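Local atomic coordinates of odorant binding protein OBP69a (Ceratitis capitata, PDB entry 6HHE), a protein that probably binds small odorant molecules and carries them in the fluid around insect olfactory neurons. Residues Lys12-Leu17 and Asp53-Ile58. Sequence-based numbering, arbitrary orientation.
Sequences KKLTNL and DKIGLI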
ATOM      1  N   LYS A  12     -12.678   5.454   2.066  1.00 55.81           N
ATOM      2  CA  LYS A  12     -13.627   4.349   2.012  1.00 61.97           C
ATOM      3  C   LYS A  12     -14.151   4.132   0.596  1.00 57.76           C
ATOM      4  O   LYS A  12     -14.346   2.983   0.179  1.00 50.69           O
ATOM      5  CB  LYS A  12     -14.771   4.596   2.993  1.00 73.10           C
ATOM      6  CG  LYS A  12     -14.338   4.595   4.466  1.00 83.80           C
ATOM      7  CD  LYS A  12     -14.226   3.176   5.051  1.00 86.53           C
ATOM      8  CE  LYS A  12     -12.889   2.503   4.769  1.00 86.22           C
ATOM      9  NZ  LYS A  12     -13.022   1.020   4.812  1.00 86.42           N
ATOM     10  N   LYS A  13     -14.385   5.214  -0.155  1.00 46.45           N
ATOM     11  CA  LYS A  13     -14.767   5.071  -1.558  1.00 47.13           C
ATOM     12  C   LYS A  13     -13.692   4.325  -2.329  1.00 40.74           C
ATOM     13  O   LYS A  13     -13.986   3.406  -3.103  1.00 35.66           O
ATOM     14  CB  LYS A  13     -15.007   6.443  -2.189  1.00 51.12           C
ATOM     15  CG  LYS A  13     -16.252   7.143  -1.678  1.00 59.90           C
ATOM     16  CD  LYS A  13     -16.558   8.420  -2.449  1.00 63.01           C
ATOM     17  CE  LYS A  13     -15.457   9.461  -2.298  1.00 66.48           C
ATOM     18  NZ  LYS A  13     -15.896  10.814  -2.761  1.00 71.33           N
ATOM     19  N   LEU A  14     -12.437   4.727  -2.137  1.00 38.87           N
ATOM     20  CA  LEU A  14     -11.317   4.085  -2.814  1.00 40.96           C
ATOM     21  C   LEU A  14     -11.230   2.600  -2.447  1.00 35.06           C
ATOM     22  O   LEU A  14     -11.065   1.729  -3.321  1.00 33.23           O
ATOM     23  CB  LEU A  14     -10.037   4.840  -2.448  1.00 44.82           C
ATOM     24  CG  LEU A  14      -8.776   4.691  -3.290  1.00 46.02           C
ATOM     25  CD1 LEU A  14      -7.895   5.909  -3.095  1.00 48.44           C
ATOM     26  CD2 LEU A  14      -8.046   3.491  -2.849  1.00 47.75           C
ATOM     27  N   THR A  15     -11.319   2.297  -1.144  1.00 33.90           N
ATOM     28  CA  THR A  15     -11.230   0.914  -0.675  1.00 31.33           C
ATOM     29  C   THR A  15     -12.316   0.061  -1.300  1.00 31.72           C
ATOM     30  O   THR A  15     -12.048  -1.069  -1.731  1.00 29.33           O
ATOM     31  CB  THR A  15     -11.339   0.867   0.854  1.00 41.04           C
ATOM     32  OG1 THR A  15     -10.226   1.555   1.393  1.00 39.25           O
ATOM     33  CG2 THR A  15     -11.324  -0.587   1.395  1.00 32.97           C
ATOM     34  N   ASN A  16     -13.544   0.573  -1.337  1.00 32.16           N
ATOM     35  CA  ASN A  16     -14.659  -0.146  -1.949  1.00 34.58           C
ATOM     36  C   ASN A  16     -14.346  -0.537  -3.371  1.00 32.76           C
ATOM     37  O   ASN A  16     -14.549  -1.693  -3.758  1.00 30.80           O
ATOM     38  CB  ASN A  16     -15.936   0.698  -1.958  1.00 48.46           C
ATOM     39  CG  ASN A  16     -17.024   0.118  -2.911  1.00 57.24           C
ATOM     40  OD1 ASN A  16     -17.575  -0.953  -2.636  1.00 55.41           O
ATOM     41  ND2 ASN A  16     -17.337   0.832  -4.025  1.00 47.18           N
ATOM     42  N   LEU A  17     -13.981   0.451  -4.204  1.00 28.30           N
ATOM     43  CA  LEU A  17     -13.674   0.189  -5.606  1.00 30.30           C
ATOM     44  C   LEU A  17     -12.629  -0.901  -5.740  1.00 26.31           C
ATOM     45  O   LEU A  17     -12.780  -1.853  -6.523  1.00 26.08           O
ATOM     46  CB  LEU A  17     -13.163   1.455  -6.300  1.00 34.39           C
ATOM     47  CG  LEU A  17     -14.123   2.572  -6.677  1.00 42.92           C
ATOM     48  CD1 LEU A  17     -13.315   3.649  -7.379  1.00 36.67           C
ATOM     49  CD2 LEU A  17     -15.200   2.039  -7.551  1.00 37.52           C
ATOM     50  N   ASP A  53      -2.254   2.665  -7.180  1.00 28.22           N
ATOM     51  CA  ASP A  53      -2.531   3.201  -8.503  1.00 27.00           C
ATOM     52  C   ASP A  53      -3.590   4.290  -8.437  1.00 31.19           C
ATOM     53  O   ASP A  53      -3.452   5.327  -9.100  1.00 34.25           O
ATOM     54  CB  ASP A  53      -2.955   2.064  -9.426  1.00 26.69           C
ATOM     55  CG  ASP A  53      -3.360   2.565 -10.801  1.00 44.08           C
ATOM     56  OD1 ASP A  53      -2.462   2.845 -11.617  1.00 45.15           O
ATOM     57  OD2 ASP A  53      -4.569   2.703 -11.046  1.00 51.75           O
ATOM     58  N   LYS A  54      -4.618   4.101  -7.595  1.00 29.94           N
ATOM     59  CA  LYS A  54      -5.704   5.078  -7.458  1.00 30.24           C
ATOM     60  C   LYS A  54      -5.189   6.395  -6.895  1.00 36.78           C
ATOM     61  O   LYS A  54      -5.703   7.472  -7.246  1.00 39.97           O
ATOM     62  CB  LYS A  54      -6.803   4.528  -6.537  1.00 30.32           C
ATOM     63  CG  LYS A  54      -8.037   3.835  -7.188  1.00 43.55           C
ATOM     64  CD  LYS A  54      -7.773   3.197  -8.499  1.00 43.30           C
ATOM     65  CE  LYS A  54      -8.972   2.316  -8.923  1.00 36.70           C
ATOM     66  NZ  LYS A  54      -8.673   1.362 -10.010  1.00 39.30           N
ATOM     67  N   ILE A  55      -4.202   6.327  -6.003  1.00 30.73           N
ATOM     68  CA  ILE A  55      -3.606   7.525  -5.417  1.00 30.99           C
ATOM     69  C   ILE A  55      -2.551   8.135  -6.321  1.00 36.97           C
ATOM     70  O   ILE A  55      -2.123   9.272  -6.089  1.00 45.36           O
ATOM     71  CB  ILE A  55      -3.032   7.185  -4.036  1.00 32.65           C
ATOM     72  CG1 ILE A  55      -4.123   6.612  -3.146  1.00 35.85           C
ATOM     73  CG2 ILE A  55      -2.453   8.441  -3.338  1.00 31.44           C
ATOM     74  CD1 ILE A  55      -3.641   6.111  -1.874  1.00 33.75           C
ATOM     75  N   GLY A  56      -2.151   7.450  -7.368  1.00 34.63           N
ATOM     76  CA  GLY A  56      -1.117   7.944  -8.244  1.00 31.96           C
ATOM     77  C   GLY A  56       0.307   7.631  -7.857  1.00 39.74           C
ATOM     78  O   GLY A  56       1.217   8.307  -8.346  1.00 39.83           O
ATOM     79  N   LEU A  57       0.541   6.617  -7.020  1.00 30.79           N
ATOM     80  CA  LEU A  57       1.869   6.350  -6.465  1.00 28.67           C
ATOM     81  C   LEU A  57       2.665   5.274  -7.198  1.00 28.46           C
ATOM     82  O   LEU A  57       3.812   5.005  -6.806  1.00 31.00           O
ATOM     83  CB  LEU A  57       1.748   5.972  -4.989  1.00 31.76           C
ATOM     84  CG  LEU A  57       0.992   7.046  -4.225  1.00 27.33           C
ATOM     85  CD1 LEU A  57       0.807   6.611  -2.833  1.00 28.54           C
ATOM     86  CD2 LEU A  57       1.780   8.367  -4.252  1.00 32.39           C
ATOM     87  N   ILE A  58       2.095   4.637  -8.217  1.00 30.08           N
ATOM     88  CA  ILE A  58       2.850   3.666  -8.989  1.00 33.22           C
ATOM     89  C   ILE A  58       2.453   3.836 -10.448  1.00 39.42           C
ATOM     90  O   ILE A  58       1.270   4.000 -10.772  1.00 37.50           O
ATOM     91  CB  ILE A  58       2.613   2.235  -8.454  1.00 31.69           C
ATOM     92  CG1 ILE A  58       3.624   1.252  -9.062  1.00 31.12           C
ATOM     93  CG2 ILE A  58       1.177   1.812  -8.697  1.00 34.54           C
ATOM     94  CD1 ILE A  58       3.601  -0.169  -8.464  1.00 29.71           C
TER
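L14 of helix 10-22 reaches across to K54 and I55, in the last turn of helix 42-55. Its side chain stands with CG anti to the backbone N (chi1 -162°), which carries the isobutyl fork out toward the other helix. The branch point and both methyls then meet the foot of K54. L14 CG lies 3.8 Å from K54 CB, and L14 CD2 is 4.0 Å from the same carbon. L14 CD1 is the methyl shared between two neighbours: it sits 3.9 Å from K54 CB and 3.8 Å from I55 CG1. The L14 and I55 side chains run at about a right angle to each other. K54 meets L14 on a slant and does so with its aliphatic base alone. Its chain bends at chi2 (28°), and the amine turns away from L14 to form a salt bridge with E21, further along helix 10-22. The lysine thus links the two helices twice, by apolar contact at its base and by charge at its end. L14 also touches V51, one turn back on helix 42-55. With an alanine at L14, a gap would probably open beside I55 CG1 and much of the apolar packing against K54 CB would go. Just past the contact, helix 42-55 ends in a Schellman motif, with G56 at positive phi and G56 N hydrogen-bonded to D53 O at 3.0 Å. The arrangement is surface packing between two helices of the all-helical PBP/GOBP fold, which are also tied together by the C18-C50 disulfide.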